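UDP-N-Acetylglucosamine 2-Epimerase (Thermus thermophilus, PDB 1V4V) probably interconverts UDP-N-acetylglucosamine and UDP-N-acetylmannosamine by inverting the sugar at C2, and works as a homodimer of two-domain subunits. Local coordinates at residues Leu37-Gly42 and Lys88-Asp93; Gly128-Pro133 and Asn139-Asp144; Val242-Val247 and Leu259-Glu264; Lys329-Leu332 and Glu337-Arg340. All blocks are in the same frame, centred on the assembly; numbering follows the deposited sequence.

Interaction 1. Residues Leu37-Gly42 and Lys88-Asp93; sequences LVLLTG and KEMGAD
M90, present as selenomethionine, sets its CG anti to its own carbonyl carbon (chi1 -68°) and is then turned about the CG-SE bond (chi3 92°), which brings the terminal methyl onto the strand 37-40. That methyl, CE, settles between two leucines two residues apart: it lies 4.1 Å from CB of L37 and 4.1 Å from CB of L39. Between them it meets the backbone, with CE of M90 3.8 Å from the carbonyl O of V38. The selenium follows closely, SE of M90 being 4.1 Å from CB of L39. L37 also reaches back, its CD1 coming 4.0 Å from the carbonyl O of M90. The neighbouring V38 points its side chain away from the helix end, where it touches F12 of strand 6-12. M90 comes in the last-turn region before G91, which has positive phi and forms a Schellman motif; G91 N bonds to K88 O. The contact thus joins a helix end to a strand of the parallel Rossmann-like sheet, with R61 on strand 61-62 also touching both M90 and L39. No hydrogen bond crosses between the segments, so the attachment rests on dispersion and on the fit of one flexible selenoether chain.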
loop_
_atom_site.group_PDB
_atom_site.type_symbol
_atom_site.label_atom_id
_atom_site.label_comp_id
_atom_site.label_asym_id
_atom_site.label_seq_id
_atom_site.Cartn_x
_atom_site.Cartn_y
_atom_site.Cartn_z
ATOM N N LEU A 37 -12.630 -5.254 -19.730
ATOM C CA LEU A 37 -13.112 -3.899 -19.968
ATOM C C LEU A 37 -11.966 -2.942 -19.681
ATOM O O LEU A 37 -11.076 -3.254 -18.886
ATOM C CB LEU A 37 -14.282 -3.564 -19.047
ATOM C CG LEU A 37 -15.568 -4.384 -19.181
ATOM C CD1 LEU A 37 -16.519 -3.970 -18.073
ATOM C CD2 LEU A 37 -16.199 -4.160 -20.553
ATOM N N VAL A 38 -11.991 -1.779 -20.318
ATOM C CA VAL A 38 -10.938 -0.791 -20.115
ATOM C C VAL A 38 -11.446 0.521 -19.540
ATOM O O VAL A 38 -12.373 1.136 -20.072
ATOM C CB VAL A 38 -10.194 -0.490 -21.442
ATOM C CG1 VAL A 38 -9.247 0.691 -21.265
ATOM C CG2 VAL A 38 -9.417 -1.715 -21.884
ATOM N N LEU A 39 -10.825 0.937 -18.441
ATOM C CA LEU A 39 -11.147 2.197 -17.787
ATOM C C LEU A 39 -9.906 3.069 -17.926
ATOM O O LEU A 39 -8.863 2.736 -17.370
ATOM C CB LEU A 39 -11.436 1.984 -16.296
ATOM C CG LEU A 39 -11.526 3.263 -15.451
ATOM C CD1 LEU A 39 -12.702 4.116 -15.909
ATOM C CD2 LEU A 39 -11.677 2.894 -13.983
ATOM N N LEU A 40 -10.001 4.158 -18.686
ATOM C CA LEU A 40 -8.856 5.054 -18.835
ATOM C C LEU A 40 -8.833 5.967 -17.622
ATOM O O LEU A 40 -9.880 6.429 -17.169
ATOM C CB LEU A 40 -8.966 5.875 -20.124
ATOM C CG LEU A 40 -8.983 5.034 -21.406
ATOM C CD1 LEU A 40 -8.870 5.949 -22.618
ATOM C CD2 LEU A 40 -7.830 4.035 -21.386
ATOM N N THR A 41 -7.638 6.238 -17.105
ATOM C CA THR A 41 -7.503 7.056 -15.905
ATOM C C THR A 41 -6.571 8.260 -16.057
ATOM O O THR A 41 -6.256 8.929 -15.070
ATOM C CB THR A 41 -6.970 6.190 -14.743
ATOM O OG1 THR A 41 -5.663 5.706 -15.082
ATOM C CG2 THR A 41 -7.878 4.997 -14.489
ATOM N N GLY A 42 -6.142 8.536 -17.285
ATOM C CA GLY A 42 -5.221 9.633 -17.528
ATOM C C GLY A 42 -5.771 10.937 -18.082
ATOM O O GLY A 42 -6.988 11.149 -18.147
ATOM N N LYS A 88 -17.698 0.257 -9.734
ATOM C CA LYS A 88 -18.943 -0.314 -9.243
ATOM C C LYS A 88 -19.996 -0.310 -10.352
ATOM O O LYS A 88 -20.697 -1.304 -10.559
ATOM C CB LYS A 88 -19.435 0.492 -8.038
ATOM C CG LYS A 88 -20.544 -0.170 -7.238
ATOM C CD LYS A 88 -20.963 0.712 -6.070
ATOM C CE LYS A 88 -22.079 0.073 -5.258
ATOM N NZ LYS A 88 -22.553 0.974 -4.163
ATOM N N GLU A 89 -20.096 0.805 -11.069
ATOM C CA GLU A 89 -21.066 0.937 -12.153
ATOM C C GLU A 89 -20.736 0.037 -13.343
ATOM O O GLU A 89 -21.628 -0.370 -14.089
ATOM C CB GLU A 89 -21.162 2.397 -12.603
ATOM C CG GLU A 89 -21.751 3.324 -11.545
ATOM C CD GLU A 89 -21.874 4.765 -12.012
ATOM O OE1 GLU A 89 -22.378 5.600 -11.233
ATOM O OE2 GLU A 89 -21.472 5.065 -13.155
HETATM N N MSE A 90 -19.454 -0.270 -13.524
HETATM C CA MSE A 90 -19.027 -1.143 -14.614
HETATM C C MSE A 90 -19.224 -2.606 -14.217
HETATM O O MSE A 90 -19.049 -3.506 -15.042
HETATM C CB MSE A 90 -17.550 -0.901 -14.955
HETATM C CG MSE A 90 -17.264 0.452 -15.580
HETATM SE SE MSE A 90 -15.350 0.845 -15.634
HETATM C CE MSE A 90 -14.957 0.136 -17.402
ATOM N N GLY A 91 -19.574 -2.831 -12.950
ATOM C CA GLY A 91 -19.803 -4.180 -12.451
ATOM C C GLY A 91 -18.565 -5.057 -12.369
ATOM O O GLY A 91 -18.640 -6.279 -12.523
ATOM N N ALA A 92 -17.420 -4.439 -12.097
ATOM C CA ALA A 92 -16.160 -5.166 -12.020
ATOM C C ALA A 92 -16.107 -6.272 -10.974
ATOM O O ALA A 92 -16.474 -6.069 -9.816
ATOM C CB ALA A 92 -15.001 -4.176 -11.781
ATOM N N ASP A 93 -15.634 -7.442 -11.394
ATOM C CA ASP A 93 -15.476 -8.585 -10.504
ATOM C C ASP A 93 -13.998 -8.724 -10.163
ATOM O O ASP A 93 -13.616 -9.451 -9.240
ATOM C CB ASP A 93 -15.968 -9.872 -11.172
ATOM C CG ASP A 93 -17.474 -9.902 -11.333
ATOM O OD1 ASP A 93 -17.967 -9.685 -12.460
ATOM O OD2 ASP A 93 -18.162 -10.136 -10.318
#

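Interaction 2. Residues Gly128-Pro133 and Asn139-Asp144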
loop_
_atom_site.group_PDB
_atom_site.type_symbol
_atom_site.label_atom_id
_atom_site.label_comp_id
_atom_site.label_asym_id
_atom_site.label_seq_id
_atom_site.Cartn_x
_atom_site.Cartn_y
_atom_site.Cartn_z
ATOM N N GLY A 128 13.970 0.235 -2.560
ATOM C CA GLY A 128 14.324 0.085 -1.161
ATOM C C GLY A 128 14.445 1.432 -0.475
ATOM O O GLY A 128 14.928 1.521 0.656
ATOM N N ASN A 129 13.996 2.485 -1.149
ATOM C CA ASN A 129 14.074 3.831 -0.587
ATOM C C ASN A 129 12.795 4.627 -0.842
ATOM O O ASN A 129 12.490 4.959 -1.985
ATOM C CB ASN A 129 15.258 4.581 -1.202
ATOM C CG ASN A 129 15.569 5.881 -0.484
ATOM O OD1 ASN A 129 14.679 6.539 0.052
ATOM N ND2 ASN A 129 16.842 6.268 -0.491
ATOM N N LEU A 130 12.059 4.947 0.221
ATOM C CA LEU A 130 10.818 5.714 0.090
ATOM C C LEU A 130 11.035 7.140 -0.414
ATOM O O LEU A 130 10.081 7.806 -0.815
ATOM C CB LEU A 130 10.074 5.772 1.427
ATOM C CG LEU A 130 9.385 4.491 1.898
ATOM C CD1 LEU A 130 8.833 4.705 3.294
ATOM C CD2 LEU A 130 8.271 4.113 0.939
ATOM N N LYS A 131 12.277 7.616 -0.386
ATOM C CA LYS A 131 12.567 8.970 -0.856
ATOM C C LYS A 131 13.009 8.981 -2.315
ATOM O O LYS A 131 13.005 10.030 -2.962
ATOM C CB LYS A 131 13.657 9.620 0.005
ATOM C CG LYS A 131 13.281 9.787 1.463
ATOM C CD LYS A 131 14.395 10.456 2.256
ATOM C CE LYS A 131 13.997 10.643 3.716
ATOM N NZ LYS A 131 15.066 11.332 4.502
ATOM N N GLU A 132 13.386 7.815 -2.830
ATOM C CA GLU A 132 13.835 7.711 -4.214
ATOM C C GLU A 132 13.557 6.336 -4.809
ATOM O O GLU A 132 14.176 5.344 -4.422
ATOM C CB GLU A 132 15.333 8.004 -4.302
ATOM C CG GLU A 132 15.883 7.966 -5.719
ATOM C CD GLU A 132 15.199 8.964 -6.635
ATOM O OE1 GLU A 132 15.236 10.175 -6.325
ATOM O OE2 GLU A 132 14.626 8.541 -7.663
ATOM N N PRO A 133 12.628 6.261 -5.775
ATOM C CA PRO A 133 11.854 7.385 -6.309
ATOM C C PRO A 133 10.641 7.760 -5.455
ATOM O O PRO A 133 9.983 6.896 -4.867
ATOM C CB PRO A 133 11.448 6.883 -7.687
ATOM C CG PRO A 133 11.184 5.438 -7.415
ATOM C CD PRO A 133 12.377 5.040 -6.562
ATOM N N ASN A 139 4.080 4.361 -3.696
ATOM C CA ASN A 139 2.892 3.978 -4.457
ATOM C C ASN A 139 2.798 2.478 -4.701
ATOM O O ASN A 139 1.738 1.868 -4.480
ATOM C CB ASN A 139 2.845 4.687 -5.819
ATOM C CG ASN A 139 2.565 6.174 -5.708
ATOM O OD1 ASN A 139 2.053 6.654 -4.697
ATOM N ND2 ASN A 139 2.885 6.912 -6.770
ATOM N N ARG A 140 3.892 1.870 -5.153
ATOM C CA ARG A 140 3.848 0.444 -5.438
ATOM C C ARG A 140 3.742 -0.419 -4.196
ATOM O O ARG A 140 3.063 -1.442 -4.213
ATOM C CB ARG A 140 5.037 0.022 -6.316
ATOM C CG ARG A 140 6.397 0.502 -5.876
ATOM C CD ARG A 140 7.344 0.470 -7.075
ATOM N NE ARG A 140 8.705 0.850 -6.722
ATOM C CZ ARG A 140 9.638 1.184 -7.608
ATOM N NH1 ARG A 140 10.854 1.515 -7.198
ATOM N NH2 ARG A 140 9.351 1.202 -8.905
ATOM N N ARG A 141 4.384 -0.006 -3.107
ATOM C CA ARG A 141 4.292 -0.778 -1.875
ATOM C C ARG A 141 2.861 -0.704 -1.332
ATOM O O ARG A 141 2.316 -1.708 -0.872
ATOM C CB ARG A 141 5.289 -0.254 -0.842
ATOM C CG ARG A 141 6.730 -0.616 -1.178
ATOM C CD ARG A 141 7.697 -0.048 -0.154
ATOM N NE ARG A 141 7.369 -0.494 1.194
ATOM C CZ ARG A 141 8.032 -0.121 2.283
ATOM N NH1 ARG A 141 9.070 0.703 2.180
ATOM N NH2 ARG A 141 7.644 -0.556 3.475
ATOM N N LEU A 142 2.258 0.483 -1.401
ATOM C CA LEU A 142 0.881 0.668 -0.934
ATOM C C LEU A 142 -0.060 -0.189 -1.785
ATOM O O LEU A 142 -0.911 -0.904 -1.261
ATOM C CB LEU A 142 0.472 2.141 -1.042
ATOM C CG LEU A 142 1.133 3.122 -0.066
ATOM C CD1 LEU A 142 0.790 4.551 -0.475
ATOM C CD2 LEU A 142 0.651 2.841 1.373
ATOM N N THR A 143 0.102 -0.114 -3.104
ATOM C CA THR A 143 -0.733 -0.899 -4.004
ATOM C C THR A 143 -0.641 -2.393 -3.706
ATOM O O THR A 143 -1.660 -3.096 -3.693
ATOM C CB THR A 143 -0.344 -0.665 -5.475
ATOM O OG1 THR A 143 -0.528 0.719 -5.800
ATOM C CG2 THR A 143 -1.221 -1.514 -6.407
ATOM N N ASP A 144 0.569 -2.884 -3.447
ATOM C CA ASP A 144 0.738 -4.307 -3.171
ATOM C C ASP A 144 0.182 -4.774 -1.837
ATOM O O ASP A 144 -0.041 -5.963 -1.638
ATOM C CB ASP A 144 2.204 -4.713 -3.319
ATOM C CG ASP A 144 2.657 -4.669 -4.765
ATOM O OD1 ASP A 144 1.782 -4.771 -5.649
ATOM O OD2 ASP A 144 3.872 -4.536 -5.017
#
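The loop that runs from strand 118-121 into helix 136-146 folds back on that helix here, and two arginines of the helix meet L130 and P133 of the loop. CD2 of L130 lies 3.7 Å from NH1 of R141, with CG of L130 close behind; the two side chains cross at about a right angle, and the leucine meets the guanidinium obliquely. R141 gets there by a bend at chi3 (57°), which brings its guanidinium to the leucine. P133, which follows a cis peptide bond, offers its ring to the other arginine: CD of P133 is 3.9 Å from NH1 of R140. The loop contains a type I beta turn from N129 to E132, reinforced by an Asx turn in which K131 N donates to N129 OD1 at 2.7 Å. On the helix, N139 O takes two donors from T143, its backbone N and its OG1, arriving from opposite faces of the carbonyl plane. P133 lies beside NH1 of R140 while NH2 and NE of that arginine pair with D100 and E137 in salt bridges. L130 and R141 both also pack on V145 of the second subunit, placing this corner at the dimer interface.

Interaction 3. Residues Val242-Val247 and Leu259-Glu264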
loop_
_atom_site.group_PDB
_atom_site.type_symbol
_atom_site.label_atom_id
_atom_site.label_comp_id
_atom_site.label_asym_id
_atom_site.label_seq_id
_atom_site.Cartn_x
_atom_site.Cartn_y
_atom_site.Cartn_z
ATOM N N VAL A 242 21.232 17.613 -34.943
ATOM C CA VAL A 242 22.598 17.198 -34.631
ATOM C C VAL A 242 22.880 15.815 -35.217
ATOM O O VAL A 242 23.967 15.552 -35.746
ATOM C CB VAL A 242 22.832 17.135 -33.105
ATOM C CG1 VAL A 242 24.288 16.807 -32.817
ATOM C CG2 VAL A 242 22.439 18.454 -32.463
ATOM N N VAL A 243 21.888 14.937 -35.115
ATOM C CA VAL A 243 21.995 13.578 -35.633
ATOM C C VAL A 243 22.024 13.577 -37.157
ATOM O O VAL A 243 22.859 12.917 -37.774
ATOM C CB VAL A 243 20.797 12.721 -35.175
ATOM C CG1 VAL A 243 20.854 11.339 -35.821
ATOM C CG2 VAL A 243 20.795 12.604 -33.660
ATOM N N ARG A 244 21.106 14.325 -37.763
ATOM C CA ARG A 244 21.023 14.379 -39.213
ATOM C C ARG A 244 22.214 15.044 -39.875
ATOM O O ARG A 244 22.644 14.626 -40.943
ATOM C CB ARG A 244 19.714 15.058 -39.622
ATOM C CG ARG A 244 18.515 14.340 -39.024
ATOM C CD ARG A 244 17.269 14.494 -39.847
ATOM N NE ARG A 244 16.290 13.474 -39.489
ATOM C CZ ARG A 244 15.188 13.224 -40.187
ATOM N NH1 ARG A 244 14.925 13.927 -41.282
ATOM N NH2 ARG A 244 14.359 12.266 -39.798
ATOM N N GLU A 245 22.766 16.075 -39.245
ATOM C CA GLU A 245 23.927 16.737 -39.827
ATOM C C GLU A 245 25.095 15.767 -39.899
ATOM O O GLU A 245 25.961 15.877 -40.766
ATOM C CB GLU A 245 24.324 17.953 -38.993
ATOM C CG GLU A 245 23.576 19.214 -39.375
ATOM C CD GLU A 245 23.948 20.383 -38.499
ATOM O OE1 GLU A 245 23.549 20.381 -37.313
ATOM O OE2 GLU A 245 24.649 21.291 -38.994
ATOM N N ALA A 246 25.109 14.810 -38.978
ATOM C CA ALA A 246 26.177 13.822 -38.928
ATOM C C ALA A 246 25.966 12.659 -39.892
ATOM O O ALA A 246 26.877 12.285 -40.625
ATOM C CB ALA A 246 26.321 13.286 -37.503
ATOM N N VAL A 247 24.764 12.093 -39.897
ATOM C CA VAL A 247 24.493 10.927 -40.739
ATOM C C VAL A 247 24.070 11.155 -42.191
ATOM O O VAL A 247 24.468 10.397 -43.076
ATOM C CB VAL A 247 23.463 9.998 -40.050
ATOM C CG1 VAL A 247 23.961 9.644 -38.663
ATOM C CG2 VAL A 247 22.107 10.675 -39.958
ATOM N N LEU A 259 16.966 5.881 -45.708
ATOM C CA LEU A 259 16.800 6.724 -44.534
ATOM C C LEU A 259 15.342 7.147 -44.413
ATOM O O LEU A 259 14.756 7.681 -45.354
ATOM C CB LEU A 259 17.707 7.956 -44.619
ATOM C CG LEU A 259 19.192 7.694 -44.893
ATOM C CD1 LEU A 259 19.969 8.995 -44.721
ATOM C CD2 LEU A 259 19.728 6.636 -43.933
ATOM N N LEU A 260 14.756 6.888 -43.251
ATOM C CA LEU A 260 13.364 7.229 -43.004
ATOM C C LEU A 260 13.221 8.113 -41.776
ATOM O O LEU A 260 14.175 8.308 -41.021
ATOM C CB LEU A 260 12.549 5.952 -42.780
ATOM C CG LEU A 260 12.590 4.886 -43.877
ATOM C CD1 LEU A 260 11.831 3.652 -43.414
ATOM C CD2 LEU A 260 11.988 5.442 -45.158
ATOM N N ASP A 261 12.019 8.649 -41.590
ATOM C CA ASP A 261 11.720 9.467 -40.424
ATOM C C ASP A 261 11.308 8.461 -39.357
ATOM O O ASP A 261 10.973 7.319 -39.679
ATOM C CB ASP A 261 10.557 10.424 -40.710
ATOM C CG ASP A 261 10.979 11.639 -41.522
ATOM O OD1 ASP A 261 10.086 12.371 -42.001
ATOM O OD2 ASP A 261 12.195 11.871 -41.675
ATOM N N PRO A 262 11.333 8.859 -38.079
ATOM C CA PRO A 262 10.950 7.951 -36.993
ATOM C C PRO A 262 9.633 7.220 -37.270
ATOM O O PRO A 262 8.660 7.819 -37.728
ATOM C CB PRO A 262 10.869 8.882 -35.791
ATOM C CG PRO A 262 11.985 9.850 -36.074
ATOM C CD PRO A 262 11.786 10.156 -37.544
ATOM N N LEU A 263 9.611 5.923 -36.983
ATOM C CA LEU A 263 8.431 5.099 -37.221
ATOM C C LEU A 263 7.563 4.938 -35.979
ATOM O O LEU A 263 8.011 5.168 -34.859
ATOM C CB LEU A 263 8.859 3.711 -37.713
ATOM C CG LEU A 263 9.722 3.622 -38.976
ATOM C CD1 LEU A 263 10.191 2.188 -39.169
ATOM C CD2 LEU A 263 8.940 4.097 -40.182
ATOM N N GLU A 264 6.314 4.535 -36.190
ATOM C CA GLU A 264 5.390 4.317 -35.086
ATOM C C GLU A 264 5.714 2.954 -34.487
ATOM O O GLU A 264 6.337 2.117 -35.141
ATOM C CB GLU A 264 3.941 4.344 -35.581
ATOM C CG GLU A 264 3.565 5.627 -36.304
ATOM C CD GLU A 264 2.078 5.731 -36.584
ATOM O OE1 GLU A 264 1.290 5.776 -35.611
ATOM O OE2 GLU A 264 1.695 5.772 -37.773
#
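R244 carries this contact from helix 241-251, reaching across to D261 just beyond the end of strand 257-260. Along the helical segment V243 comes first, and it packs on W211, L214 and V237. R244 follows, leaving the helix with CG anti to its carbonyl carbon (chi1 -57°) and running extended from CG to NE, long enough to span the gap. Its NH2 forms a salt bridge with D261 at 2.9 Å to OD2, and the bond is nearly straight at 166°. A second, weak bond joins NH1 of R244 to the same OD2 of D261 at 3.4 Å, so one carboxylate oxygen takes both. OD2 lies almost in the guanidinium plane, yet the arginine approaches it from above the carboxylate plane, and the two planes are 34° apart. At the guanidinium edge, CD of P262 comes 4.0 Å from NH2 of R244. The arginine also gives NH2 to V237 O and NE to H238 O, so it ties the turn after strand 232-236 to the same point. With an alanine in its place, D261 would probably lose its charge partner, and the carbonyls of V237 and H238 their arginine donors. Farther along, V247 turns toward the strand and packs on Y235, which L259 also touches. Because the acid sits at the surface, solvent probably screens the charge pair. Helix 241-251 links the parallel strands 232-236 and 257-260, and the bridge joins the helix to the loop leaving the second strand of this beta-alpha-beta unit, the repeating element of a Rossmann-like domain.

Interaction 4. Residues Lys329-Leu332 and Glu337-Arg340; sequences KGLL and ELSR
This is a mainly apolar contact between two consecutive helices, 321-332 and 335-343, close to the turn that joins them. L331 and L338 carry most of it, their CA atoms 6.8 Å apart. CG of L331 meets CD2 of L338 at 3.5 Å, tighter than usual van der Waals contact, and the two side chains cross obliquely. L338 also brings CD1 to 3.6 Å from the carbonyl O of L331, so its isopropyl end straddles both the side chain and the backbone of the first helix. On the L331 side, its CD1 branch sits against the flank of E337, 3.6 Å from CD of that glutamate. E337 has CG trans to its backbone N (chi1 -174°) and stays extended beyond it, and this lays its methylenes and carboxylate carbon against the leucine methyl, the two side chains crossing at about a right angle. The fold here is the helical layer of the domain built on the six-stranded parallel sheet: L331 and L332 both rest on L277 of strand 275-280, and L338 touches P295. Replacing L331 with an alanine would probably open a gap against CD2 of L338 and leave the E337 methylenes without their apolar cover. L332 adds a looser touch, its CA 4.4 Å from CD1 of L338. Around the connecting turn, N334 OD1 accepts a hydrogen bond from E337 N, and K329 forms a salt bridge with E333.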
loop_
_atom_site.group_PDB
_atom_site.type_symbol
_atom_site.label_atom_id
_atom_site.label_comp_id
_atom_site.label_asym_id
_atom_site.label_seq_id
_atom_site.Cartn_x
_atom_site.Cartn_y
_atom_site.Cartn_z
ATOM N N LYS A 329 30.265 -7.074 -40.235
ATOM C CA LYS A 329 30.525 -7.852 -41.444
ATOM C C LYS A 329 30.699 -9.328 -41.068
ATOM O O LYS A 329 30.162 -10.215 -41.729
ATOM C CB LYS A 329 31.780 -7.336 -42.158
ATOM C CG LYS A 329 32.172 -8.154 -43.392
ATOM C CD LYS A 329 33.360 -7.519 -44.113
ATOM C CE LYS A 329 33.741 -8.299 -45.368
ATOM N NZ LYS A 329 34.250 -9.661 -45.057
ATOM N N GLY A 330 31.443 -9.581 -39.997
ATOM C CA GLY A 330 31.663 -10.952 -39.559
ATOM C C GLY A 330 30.371 -11.669 -39.203
ATOM O O GLY A 330 30.169 -12.829 -39.564
ATOM N N LEU A 331 29.486 -10.974 -38.498
ATOM C CA LEU A 331 28.211 -11.556 -38.093
ATOM C C LEU A 331 27.311 -11.841 -39.298
ATOM O O LEU A 331 26.693 -12.902 -39.382
ATOM C CB LEU A 331 27.491 -10.615 -37.120
ATOM C CG LEU A 331 26.169 -11.147 -36.557
ATOM C CD1 LEU A 331 26.425 -12.437 -35.800
ATOM C CD2 LEU A 331 25.539 -10.110 -35.641
ATOM N N LEU A 332 27.237 -10.898 -40.231
ATOM C CA LEU A 332 26.404 -11.083 -41.416
ATOM C C LEU A 332 26.896 -12.244 -42.275
ATOM O O LEU A 332 26.133 -12.803 -43.067
ATOM C CB LEU A 332 26.345 -9.788 -42.237
ATOM C CG LEU A 332 25.476 -8.695 -41.594
ATOM C CD1 LEU A 332 25.634 -7.372 -42.338
ATOM C CD2 LEU A 332 24.025 -9.144 -41.588
ATOM N N GLU A 337 25.948 -18.083 -36.230
ATOM C CA GLU A 337 25.918 -17.198 -35.072
ATOM C C GLU A 337 24.605 -16.436 -35.034
ATOM O O GLU A 337 24.023 -16.255 -33.969
ATOM C CB GLU A 337 27.093 -16.221 -35.096
ATOM C CG GLU A 337 27.189 -15.366 -33.837
ATOM C CD GLU A 337 28.482 -14.582 -33.758
ATOM O OE1 GLU A 337 28.666 -13.817 -32.785
ATOM O OE2 GLU A 337 29.320 -14.733 -34.671
ATOM N N LEU A 338 24.137 -15.986 -36.194
ATOM C CA LEU A 338 22.870 -15.265 -36.257
ATOM C C LEU A 338 21.750 -16.191 -35.779
ATOM O O LEU A 338 20.871 -15.779 -35.020
ATOM C CB LEU A 338 22.582 -14.809 -37.690
ATOM C CG LEU A 338 23.412 -13.625 -38.196
ATOM C CD1 LEU A 338 23.173 -13.442 -39.681
ATOM C CD2 LEU A 338 23.031 -12.347 -37.428
ATOM N N SER A 339 21.802 -17.445 -36.220
ATOM C CA SER A 339 20.803 -18.444 -35.844
ATOM C C SER A 339 20.786 -18.699 -34.337
ATOM O O SER A 339 19.714 -18.810 -33.735
ATOM C CB SER A 339 21.077 -19.768 -36.570
ATOM O OG SER A 339 20.146 -20.760 -36.168
ATOM N N ARG A 340 21.968 -18.804 -33.736
ATOM C CA ARG A 340 22.073 -19.040 -32.296
ATOM C C ARG A 340 21.438 -17.898 -31.513
ATOM O O ARG A 340 20.848 -18.103 -30.451
ATOM C CB ARG A 340 23.534 -19.166 -31.863
ATOM C CG ARG A 340 24.250 -20.431 -32.295
ATOM C CD ARG A 340 25.455 -20.649 -31.391
ATOM N NE ARG A 340 26.228 -19.419 -31.233
ATOM C CZ ARG A 340 27.006 -19.147 -30.188
ATOM N NH1 ARG A 340 27.123 -20.018 -29.194
ATOM N NH2 ARG A 340 27.663 -17.994 -30.138
#

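The four contacts follow one another along the chain in the order 1 to 4, two in each half. Interactions 1 and 2 belong to the part built on the seven-stranded parallel sheet that includes strands 34-40 and 118-121, with centres 25 Å apart. Interactions 3 and 4 belong to the six-stranded sheet that includes 257-260 and 275-280, with centres 26 Å apart. Between the halves the separation is larger. The centres of interactions 1 and 3 are 41 Å apart. Those of interactions 1 and 4 are 48 Å apart. Each contact ties elements within one domain and none crosses between the two, a layout consistent with a GT-B fold; interaction 2 alone reaches the second subunit.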